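Local coordinates for alpha-1,2-mannosidase (Bacteroides thetaiotaomicron, PDB 2WW2), which hydrolyses alpha-mannosidic linkages with inversion of anomeric configuration, as a calcium-dependent member of glycoside hydrolase family 92, at residues V5-Y10 against T286-L291; A33-M38 against N268-R273; T108-S113 against K262-W267. One frame throughout, in Å; residues are numbered along the deposited sequence.

From the N terminus, the chain first reaches V5-Y10, which contact 1 joins to helix 281-294, closing a loop of 275 intervening residues. Within that loop, contact 2 brings A33-M38 against the end of helix 256-271, and within contact 2 in turn lies contact 3, where T108-S113 meets the middle of the same helix. The three are therefore nested, and none crosses another. Contacts 2 and 3 tie loops and strands of the N-terminal family region to helix 256-271 of the catalytic region. The three contacts also touch one another: V8 N of contact 1 probably donates to N268 OD1 of contact 2, D9 of contact 1 forms a salt bridge with R264 of contact 3, and A33 O of contact 2 probably accepts from W267 NE1 of contact 3.

Contact 1 (V5-Y10 against T286-L291); sequences VEFVDY and TFYSCL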
loop_
_atom_site.group_PDB
_atom_site.type_symbol
_atom_site.label_atom_id
_atom_site.label_comp_id
_atom_site.label_asym_id
_atom_site.label_seq_id
_atom_site.Cartn_x
_atom_site.Cartn_y
_atom_site.Cartn_z
ATOM N N VAL A 5 -1.893 -2.155 -46.037
ATOM C CA VAL A 5 -1.183 -2.015 -44.774
ATOM C C VAL A 5 -0.489 -3.358 -44.532
ATOM O O VAL A 5 -1.159 -4.381 -44.366
ATOM C CB VAL A 5 -2.132 -1.695 -43.582
ATOM C CG1 VAL A 5 -1.313 -1.492 -42.271
ATOM C CG2 VAL A 5 -2.961 -0.424 -43.861
ATOM N N GLU A 6 0.840 -3.347 -44.536
ATOM C CA GLU A 6 1.628 -4.561 -44.398
ATOM C C GLU A 6 1.967 -4.771 -42.923
ATOM O O GLU A 6 1.867 -3.845 -42.128
ATOM C CB GLU A 6 2.926 -4.437 -45.222
ATOM C CG GLU A 6 2.711 -4.271 -46.747
ATOM C CD GLU A 6 2.512 -5.616 -47.453
ATOM O OE1 GLU A 6 2.363 -6.655 -46.759
ATOM O OE2 GLU A 6 2.490 -5.652 -48.696
ATOM N N PHE A 7 2.403 -5.973 -42.557
ATOM C CA PHE A 7 2.659 -6.257 -41.153
ATOM C C PHE A 7 3.669 -5.304 -40.517
ATOM O O PHE A 7 3.465 -4.859 -39.374
ATOM C CB PHE A 7 3.056 -7.725 -40.960
ATOM C CG PHE A 7 1.900 -8.672 -41.169
ATOM C CD1 PHE A 7 0.631 -8.332 -40.699
ATOM C CD2 PHE A 7 2.061 -9.844 -41.850
ATOM C CE1 PHE A 7 -0.457 -9.181 -40.902
ATOM C CE2 PHE A 7 0.989 -10.692 -42.067
ATOM C CZ PHE A 7 -0.267 -10.364 -41.589
ATOM N N VAL A 8 4.709 -4.928 -41.257
ATOM C CA VAL A 8 5.743 -4.039 -40.671
ATOM C C VAL A 8 5.173 -2.642 -40.416
ATOM O O VAL A 8 5.667 -1.925 -39.555
ATOM C CB VAL A 8 7.038 -3.971 -41.540
ATOM C CG1 VAL A 8 6.784 -3.120 -42.785
ATOM C CG2 VAL A 8 8.212 -3.405 -40.739
ATOM N N ASP A 9 4.117 -2.265 -41.141
ATOM C CA ASP A 9 3.457 -0.959 -40.938
ATOM C C ASP A 9 2.809 -0.847 -39.551
ATOM O O ASP A 9 2.537 0.258 -39.070
ATOM C CB ASP A 9 2.386 -0.689 -42.017
ATOM C CG ASP A 9 2.981 -0.549 -43.408
ATOM O OD1 ASP A 9 4.112 -0.039 -43.506
ATOM O OD2 ASP A 9 2.321 -0.933 -44.402
ATOM N N TYR A 10 2.554 -1.981 -38.914
ATOM C CA TYR A 10 1.982 -1.971 -37.571
ATOM C C TYR A 10 3.045 -1.769 -36.476
ATOM O O TYR A 10 2.712 -1.507 -35.316
ATOM C CB TYR A 10 1.220 -3.272 -37.317
ATOM C CG TYR A 10 -0.048 -3.372 -38.134
ATOM C CD1 TYR A 10 -1.107 -2.470 -37.926
ATOM C CD2 TYR A 10 -0.197 -4.354 -39.093
ATOM C CE1 TYR A 10 -2.291 -2.555 -38.667
ATOM C CE2 TYR A 10 -1.387 -4.437 -39.863
ATOM C CZ TYR A 10 -2.413 -3.531 -39.626
ATOM O OH TYR A 10 -3.574 -3.595 -40.354
ATOM N N THR A 286 0.038 -3.631 -31.393
ATOM C CA THR A 286 0.653 -4.189 -30.181
ATOM C C THR A 286 1.321 -5.504 -30.527
ATOM O O THR A 286 2.486 -5.723 -30.212
ATOM C CB THR A 286 -0.392 -4.376 -29.068
ATOM O OG1 THR A 286 -1.049 -3.121 -28.833
ATOM C CG2 THR A 286 0.290 -4.822 -27.756
ATOM N N PHE A 287 0.577 -6.367 -31.211
ATOM C CA PHE A 287 1.065 -7.693 -31.592
ATOM C C PHE A 287 2.338 -7.639 -32.450
ATOM O O PHE A 287 3.328 -8.310 -32.149
ATOM C CB PHE A 287 -0.039 -8.443 -32.353
ATOM C CG PHE A 287 0.329 -9.854 -32.736
ATOM C CD1 PHE A 287 0.334 -10.876 -31.776
ATOM C CD2 PHE A 287 0.668 -10.167 -34.047
ATOM C CE1 PHE A 287 0.670 -12.175 -32.130
ATOM C CE2 PHE A 287 1.002 -11.462 -34.412
ATOM C CZ PHE A 287 1.008 -12.472 -33.452
ATOM N N TYR A 288 2.310 -6.869 -33.538
ATOM C CA TYR A 288 3.468 -6.843 -34.427
ATOM C C TYR A 288 4.644 -6.079 -33.846
ATOM O O TYR A 288 5.778 -6.406 -34.132
ATOM C CB TYR A 288 3.069 -6.359 -35.841
ATOM C CG TYR A 288 2.321 -7.481 -36.532
ATOM C CD1 TYR A 288 2.992 -8.657 -36.877
ATOM C CD2 TYR A 288 0.946 -7.403 -36.769
ATOM C CE1 TYR A 288 2.328 -9.726 -37.473
ATOM C CE2 TYR A 288 0.268 -8.471 -37.355
ATOM C CZ TYR A 288 0.976 -9.628 -37.706
ATOM O OH TYR A 288 0.329 -10.704 -38.289
ATOM N N SER A 289 4.376 -5.073 -33.025
ATOM C CA SER A 289 5.469 -4.416 -32.285
ATOM C C SER A 289 6.161 -5.390 -31.340
ATOM O O SER A 289 7.392 -5.447 -31.303
ATOM C CB SER A 289 4.941 -3.211 -31.515
ATOM O OG SER A 289 4.409 -2.224 -32.406
ATOM N N CYS A 290 5.379 -6.160 -30.582
ATOM C CA CYS A 290 5.974 -7.183 -29.706
ATOM C C CYS A 290 6.737 -8.215 -30.517
ATOM O O CYS A 290 7.805 -8.672 -30.092
ATOM C CB CYS A 290 4.893 -7.875 -28.847
ATOM S SG CYS A 290 4.190 -6.807 -27.580
ATOM N N LEU A 291 6.203 -8.595 -31.683
ATOM C CA LEU A 291 6.884 -9.599 -32.495
ATOM C C LEU A 291 8.207 -9.020 -33.022
ATOM O O LEU A 291 9.250 -9.683 -32.986
ATOM C CB LEU A 291 5.986 -10.104 -33.650
ATOM C CG LEU A 291 6.533 -11.222 -34.565
ATOM C CD1 LEU A 291 7.004 -12.468 -33.742
ATOM C CD2 LEU A 291 5.525 -11.617 -35.637
#
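F7 and Y288 meet ring against ring, and most of this contact is aromatic. Their planes are 23° from parallel and their centroids 4.4 Å apart, but the rings are slid so far that they barely overlap, an offset arrangement. The slide puts the phenol end of Y288 over the phenyl: Y288 OH lies above one face toward its rim, 3.1 Å from F7 CE1. At the other end of the overlap F7 CB sits over the tyrosine ring, a CH-pi contact 4.2 Å from the centroid of Y288 and 14° off its normal. F287, one residue back on helix 281-294, puts its CD2 edge over the centre of the opposite face, so Y288 has a slid ring on one side and a ring edge on the other.

Apolar packing continues at Y10. This side chain runs beside Y288, pointing the same way, with Y10 CB 3.9 Å from Y288 CB. Y288 has CG anti to the carbonyl carbon (chi1 -74°), beside the backbone N, with the ring directed at F7.

No hydrogen bond crosses between the segments. Y288 OH is instead bonded to V274 O and A276 N of strand 274-277, while S289 OG pairs with R285 O and N12 N. Within V5-Y10 the turn is held by E6 N, which donates to D9 OD2 over 2.8 Å in a nearly straight bond.

Tyrosine suits position 288 because its ring offers a face to F7 while its hydroxyl reaches the strand's backbone. The chemistry implies a buried aromatic join between the N-terminal loop and the helix: the hydroxyl is gripped by V274 O and A276 N, while F7 and F287 on the two faces limit the turning of the ring.

Contact 2 (A33-M38 against N268-R273); sequences AVPWGM and NNYLGR
W36 drives the edge of its indole into the face of Y270, a T-shaped pair with planes at 85° and the six-membered ring centroid of W36 5.4 Å from the ring centroid of Y270. The benzo edge does the touching: W36 CZ3 stands above the tyrosine ring, offset toward its rim, 3.7 Å from Y270 CE1, and CH2 follows close to CD1. Y270 CD1 and CE1 lie close to the indole plane, at its edge.

P35 CG comes obliquely from the same side of the tyrosine ring, over its CD2 rim, reaching to 3.8 Å from Y270 CD2. The two consecutive residues share one side of the ring, P35 nearer CD2 and W36 nearer CD1 and CE1. Y270 holds CG anti to the carbonyl carbon (chi1 -74°), which carries its ring out from the helix toward the loop. On the helix side the guanidinium of R273 has Y270 CD1 above one face, and that arginine is itself held by a salt bridge to E348 and by L345 O.

The backbone explains why P35 and W36 present themselves together. V34 to G37 form a type II beta turn, closed by G37 N to V34 O at 3.0 Å; proline, with its restricted phi, suits the second position. W36 accepts a left-handed phi of 53° at the third, less usual for a residue with a side chain, and its indole is packed among Y270, F342, which it meets edge to face, and V349.

The arrangement is an edge-to-face pair between a type II turn and the last turn of helix 256-271, at the junction of the N-terminal domain with the helical catalytic domain, probably an (alpha/alpha)6 barrel as in the family.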
loop_
_atom_site.group_PDB
_atom_site.type_symbol
_atom_site.label_atom_id
_atom_site.label_comp_id
_atom_site.label_asym_id
_atom_site.label_seq_id
_atom_site.Cartn_x
_atom_site.Cartn_y
_atom_site.Cartn_z
ATOM N N ALA A 33 17.003 -2.053 -37.923
ATOM C CA ALA A 33 17.716 -3.318 -38.069
ATOM C C ALA A 33 17.021 -4.211 -39.084
ATOM O O ALA A 33 15.973 -3.857 -39.607
ATOM C CB ALA A 33 17.757 -4.059 -36.698
ATOM N N VAL A 34 17.614 -5.367 -39.348
ATOM C CA VAL A 34 16.858 -6.492 -39.902
ATOM C C VAL A 34 16.879 -7.553 -38.807
ATOM O O VAL A 34 17.678 -7.461 -37.881
ATOM C CB VAL A 34 17.430 -7.037 -41.242
ATOM C CG1 VAL A 34 17.275 -6.005 -42.358
ATOM C CG2 VAL A 34 18.916 -7.453 -41.101
ATOM N N PRO A 35 15.999 -8.559 -38.900
ATOM C CA PRO A 35 15.914 -9.509 -37.792
ATOM C C PRO A 35 17.257 -10.167 -37.460
ATOM O O PRO A 35 17.988 -10.595 -38.366
ATOM C CB PRO A 35 14.901 -10.545 -38.308
ATOM C CG PRO A 35 14.004 -9.714 -39.239
ATOM C CD PRO A 35 14.974 -8.809 -39.932
ATOM N N TRP A 36 17.549 -10.252 -36.166
ATOM C CA TRP A 36 18.823 -10.806 -35.640
ATOM C C TRP A 36 20.091 -10.174 -36.234
ATOM O O TRP A 36 21.152 -10.793 -36.238
ATOM C CB TRP A 36 18.879 -12.334 -35.802
ATOM C CG TRP A 36 17.637 -13.005 -35.280
ATOM C CD1 TRP A 36 17.317 -13.256 -33.964
ATOM C CD2 TRP A 36 16.531 -13.458 -36.060
ATOM N NE1 TRP A 36 16.079 -13.865 -33.891
ATOM C CE2 TRP A 36 15.572 -13.987 -35.162
ATOM C CE3 TRP A 36 16.263 -13.479 -37.432
ATOM C CZ2 TRP A 36 14.365 -14.537 -35.597
ATOM C CZ3 TRP A 36 15.050 -14.023 -37.868
ATOM C CH2 TRP A 36 14.117 -14.537 -36.947
ATOM N N GLY A 37 19.987 -8.958 -36.747
ATOM C CA GLY A 37 21.130 -8.365 -37.426
ATOM C C GLY A 37 22.338 -8.155 -36.518
ATOM O O GLY A 37 22.196 -7.785 -35.359
ATOM N N MET A 38 23.528 -8.371 -37.074
ATOM C CA MET A 38 24.762 -8.227 -36.305
ATOM C C MET A 38 24.947 -6.809 -35.793
ATOM O O MET A 38 25.389 -6.626 -34.677
ATOM C CB MET A 38 25.982 -8.622 -37.149
ATOM C CG MET A 38 27.306 -8.577 -36.345
ATOM S SD MET A 38 28.714 -9.111 -37.357
ATOM C CE MET A 38 29.185 -7.568 -38.102
ATOM N N ASN A 268 8.594 -7.772 -43.396
ATOM C CA ASN A 268 7.307 -8.326 -43.782
ATOM C C ASN A 268 7.366 -9.855 -43.906
ATOM O O ASN A 268 6.422 -10.555 -43.536
ATOM C CB ASN A 268 6.804 -7.686 -45.079
ATOM C CG ASN A 268 6.172 -6.325 -44.833
ATOM O OD1 ASN A 268 5.603 -6.093 -43.774
ATOM N ND2 ASN A 268 6.253 -5.436 -45.810
ATOM N N ASN A 269 8.470 -10.366 -44.449
ATOM C CA ASN A 269 8.658 -11.815 -44.571
ATOM C C ASN A 269 8.647 -12.521 -43.208
ATOM O O ASN A 269 7.941 -13.514 -43.014
ATOM C CB ASN A 269 9.969 -12.134 -45.312
ATOM C CG ASN A 269 9.884 -11.852 -46.830
ATOM O OD1 ASN A 269 8.801 -11.591 -47.375
ATOM N ND2 ASN A 269 11.026 -11.933 -47.512
ATOM N N TYR A 270 9.457 -12.031 -42.279
ATOM C CA TYR A 270 9.572 -12.676 -40.968
ATOM C C TYR A 270 8.346 -12.422 -40.080
ATOM O O TYR A 270 7.837 -13.356 -39.448
ATOM C CB TYR A 270 10.882 -12.284 -40.260
ATOM C CG TYR A 270 12.093 -12.980 -40.873
ATOM C CD1 TYR A 270 12.385 -14.301 -40.560
ATOM C CD2 TYR A 270 12.915 -12.324 -41.784
ATOM C CE1 TYR A 270 13.477 -14.954 -41.136
ATOM C CE2 TYR A 270 13.996 -12.968 -42.371
ATOM C CZ TYR A 270 14.268 -14.272 -42.037
ATOM O OH TYR A 270 15.344 -14.886 -42.606
ATOM N N LEU A 271 7.846 -11.184 -40.048
ATOM C CA LEU A 271 6.625 -10.915 -39.270
ATOM C C LEU A 271 5.470 -11.730 -39.833
ATOM O O LEU A 271 4.605 -12.196 -39.086
ATOM C CB LEU A 271 6.246 -9.420 -39.253
ATOM C CG LEU A 271 7.295 -8.485 -38.617
ATOM C CD1 LEU A 271 6.958 -7.020 -38.896
ATOM C CD2 LEU A 271 7.444 -8.756 -37.111
ATOM N N GLY A 272 5.443 -11.877 -41.153
ATOM C CA GLY A 272 4.307 -12.515 -41.829
ATOM C C GLY A 272 4.202 -14.011 -41.610
ATOM O O GLY A 272 3.227 -14.638 -42.043
ATOM N N ARG A 273 5.186 -14.596 -40.929
ATOM C CA ARG A 273 5.063 -16.008 -40.575
ATOM C C ARG A 273 3.931 -16.271 -39.589
ATOM O O ARG A 273 3.484 -17.410 -39.460
ATOM C CB ARG A 273 6.374 -16.588 -40.052
ATOM C CG ARG A 273 7.476 -16.592 -41.095
ATOM C CD ARG A 273 8.576 -17.543 -40.680
ATOM N NE ARG A 273 9.694 -17.504 -41.614
ATOM C CZ ARG A 273 10.858 -18.090 -41.386
ATOM N NH1 ARG A 273 11.037 -18.739 -40.247
ATOM N NH2 ARG A 273 11.843 -18.017 -42.285
#

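Contact 3 (T108-S113 against K262-W267); sequences TPYNYS and KAREQW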
loop_
_atom_site.group_PDB
_atom_site.type_symbol
_atom_site.label_atom_id
_atom_site.label_comp_id
_atom_site.label_asym_id
_atom_site.label_seq_id
_atom_site.Cartn_x
_atom_site.Cartn_y
_atom_site.Cartn_z
ATOM N N THR A 108 10.697 3.509 -37.616
ATOM C CA THR A 108 10.191 2.207 -38.074
ATOM C C THR A 108 11.392 1.270 -38.044
ATOM O O THR A 108 12.527 1.736 -37.900
ATOM C CB THR A 108 9.662 2.239 -39.528
ATOM O OG1 THR A 108 10.753 2.310 -40.455
ATOM C CG2 THR A 108 8.733 3.414 -39.764
ATOM N N PRO A 109 11.154 -0.052 -38.145
ATOM C CA PRO A 109 12.272 -0.998 -38.096
ATOM C C PRO A 109 13.196 -0.885 -39.301
ATOM O O PRO A 109 14.354 -1.284 -39.210
ATOM C CB PRO A 109 11.576 -2.372 -38.129
ATOM C CG PRO A 109 10.204 -2.104 -37.579
ATOM C CD PRO A 109 9.846 -0.726 -38.064
ATOM N N TYR A 110 12.669 -0.392 -40.432
ATOM C CA TYR A 110 13.386 -0.418 -41.698
ATOM C C TYR A 110 13.940 0.965 -42.075
ATOM O O TYR A 110 14.610 1.104 -43.084
ATOM C CB TYR A 110 12.458 -0.937 -42.826
ATOM C CG TYR A 110 11.215 -0.101 -42.982
ATOM C CD1 TYR A 110 11.215 1.034 -43.795
ATOM C CD2 TYR A 110 10.041 -0.428 -42.307
ATOM C CE1 TYR A 110 10.067 1.821 -43.922
ATOM C CE2 TYR A 110 8.906 0.351 -42.421
ATOM C CZ TYR A 110 8.916 1.465 -43.236
ATOM O OH TYR A 110 7.766 2.245 -43.332
ATOM N N ASN A 111 13.647 1.972 -41.254
ATOM C CA ASN A 111 14.094 3.332 -41.487
ATOM C C ASN A 111 13.745 4.240 -40.310
ATOM O O ASN A 111 12.623 4.258 -39.840
ATOM C CB ASN A 111 13.437 3.920 -42.763
ATOM C CG ASN A 111 14.008 5.285 -43.133
ATOM O OD1 ASN A 111 15.054 5.377 -43.788
ATOM N ND2 ASN A 111 13.329 6.345 -42.726
ATOM N N TYR A 112 14.717 5.015 -39.851
ATOM C CA TYR A 112 14.465 6.080 -38.904
ATOM C C TYR A 112 14.753 7.413 -39.587
ATOM O O TYR A 112 15.834 7.606 -40.161
ATOM C CB TYR A 112 15.371 5.911 -37.678
ATOM C CG TYR A 112 15.204 7.027 -36.653
ATOM C CD1 TYR A 112 14.328 6.890 -35.576
ATOM C CD2 TYR A 112 15.914 8.217 -36.775
ATOM C CE1 TYR A 112 14.163 7.923 -34.631
ATOM C CE2 TYR A 112 15.773 9.252 -35.833
ATOM C CZ TYR A 112 14.905 9.092 -34.770
ATOM O OH TYR A 112 14.765 10.109 -33.865
ATOM N N SER A 113 13.779 8.324 -39.551
ATOM C CA SER A 113 13.936 9.633 -40.189
ATOM C C SER A 113 13.632 10.724 -39.145
ATOM O O SER A 113 12.710 10.582 -38.340
ATOM C CB SER A 113 12.985 9.753 -41.386
ATOM O OG SER A 113 13.038 11.051 -41.973
ATOM N N LYS A 262 14.506 -3.001 -48.982
ATOM C CA LYS A 262 14.966 -4.338 -48.659
ATOM C C LYS A 262 14.665 -4.732 -47.203
ATOM O O LYS A 262 14.251 -5.858 -46.940
ATOM C CB LYS A 262 16.466 -4.454 -48.905
ATOM C CG LYS A 262 16.868 -4.404 -50.369
ATOM C CD LYS A 262 18.390 -4.525 -50.460
ATOM C CE LYS A 262 18.861 -4.716 -51.884
ATOM N NZ LYS A 262 20.312 -5.077 -51.837
ATOM N N ALA A 263 14.898 -3.825 -46.255
ATOM C CA ALA A 263 14.619 -4.126 -44.850
ATOM C C ALA A 263 13.114 -4.281 -44.624
ATOM O O ALA A 263 12.657 -5.120 -43.848
ATOM C CB ALA A 263 15.192 -3.039 -43.949
ATOM N N ARG A 264 12.335 -3.481 -45.337
ATOM C CA ARG A 264 10.901 -3.560 -45.219
ATOM C C ARG A 264 10.426 -4.946 -45.680
ATOM O O ARG A 264 9.574 -5.590 -45.038
ATOM C CB ARG A 264 10.294 -2.496 -46.124
ATOM C CG ARG A 264 8.845 -2.352 -45.951
ATOM C CD ARG A 264 8.242 -1.706 -47.153
ATOM N NE ARG A 264 8.272 -0.262 -47.065
ATOM C CZ ARG A 264 7.420 0.451 -46.340
ATOM N NH1 ARG A 264 6.503 -0.162 -45.601
ATOM N NH2 ARG A 264 7.506 1.784 -46.346
ATOM N N GLU A 265 10.977 -5.403 -46.805
ATOM C CA GLU A 265 10.643 -6.737 -47.303
ATOM C C GLU A 265 11.064 -7.830 -46.320
ATOM O O GLU A 265 10.308 -8.762 -46.064
ATOM C CB GLU A 265 11.264 -6.986 -48.679
ATOM C CG GLU A 265 10.965 -8.374 -49.220
ATOM C CD GLU A 265 11.401 -8.529 -50.653
ATOM O OE1 GLU A 265 12.614 -8.414 -50.919
ATOM O OE2 GLU A 265 10.533 -8.764 -51.516
ATOM N N GLN A 266 12.258 -7.712 -45.741
ATOM C CA GLN A 266 12.677 -8.695 -44.737
ATOM C C GLN A 266 11.723 -8.731 -43.538
ATOM O O GLN A 266 11.297 -9.804 -43.086
ATOM C CB GLN A 266 14.107 -8.398 -44.274
ATOM C CG GLN A 266 15.133 -8.669 -45.373
ATOM C CD GLN A 266 15.080 -10.127 -45.836
ATOM O OE1 GLN A 266 15.242 -11.046 -45.028
ATOM N NE2 GLN A 266 14.831 -10.342 -47.122
ATOM N N TRP A 267 11.388 -7.561 -42.997
ATOM C CA TRP A 267 10.478 -7.549 -41.854
ATOM C C TRP A 267 9.112 -8.135 -42.230
ATOM O O TRP A 267 8.540 -8.927 -41.478
ATOM C CB TRP A 267 10.334 -6.146 -41.272
ATOM C CG TRP A 267 11.512 -5.810 -40.404
ATOM C CD1 TRP A 267 12.550 -4.966 -40.709
ATOM C CD2 TRP A 267 11.789 -6.344 -39.108
ATOM N NE1 TRP A 267 13.453 -4.942 -39.668
ATOM C CE2 TRP A 267 13.008 -5.779 -38.675
ATOM C CE3 TRP A 267 11.127 -7.263 -38.268
ATOM C CZ2 TRP A 267 13.590 -6.104 -37.450
ATOM C CZ3 TRP A 267 11.687 -7.558 -37.034
ATOM C CH2 TRP A 267 12.912 -6.985 -36.642
#
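Y110 lays its ring alongside R264, the two side chains pointing the same way, and this pairing makes up much of the contact. The aliphatic part of the arginine passes over one ring face, with CG above its centre, while the guanidinium lies tilted 40° to the ring and has Y110 CZ above one of its faces. Y110 OH comes to 3.1 Å from R264 NH2. A bend at chi3 (-87°) turns the guanidinium back over the phenol end, and its NH1 makes a salt bridge with D9 OD1. T108 OG1 sits over the opposite face of the tyrosine, near its centre.

CH-pi packing comes next. P109 CB rides over the five-membered ring of W267, 3.7 Å from its centroid and 16° off the normal, a compact apolar group suited to a flat indole face. The indole N-H is engaged by A33 O.

Close apolar packing joins Y110 CB to A263 CB at 3.6 Å; alanine's small side chain lets the turn approach the helix, with the CA atoms of Y110 and A263 only 5.0 Å apart.

Within T108-S113 the turn is closed by T108: both T108 N and OG1 donate to N111 O, the hydroxyl over 2.8 Å.

The turn links the antiparallel strands 98-108 and 111-116 and rests on helix 256-271, with V8 of the N-terminal loop packed against Y110, R264 and W267.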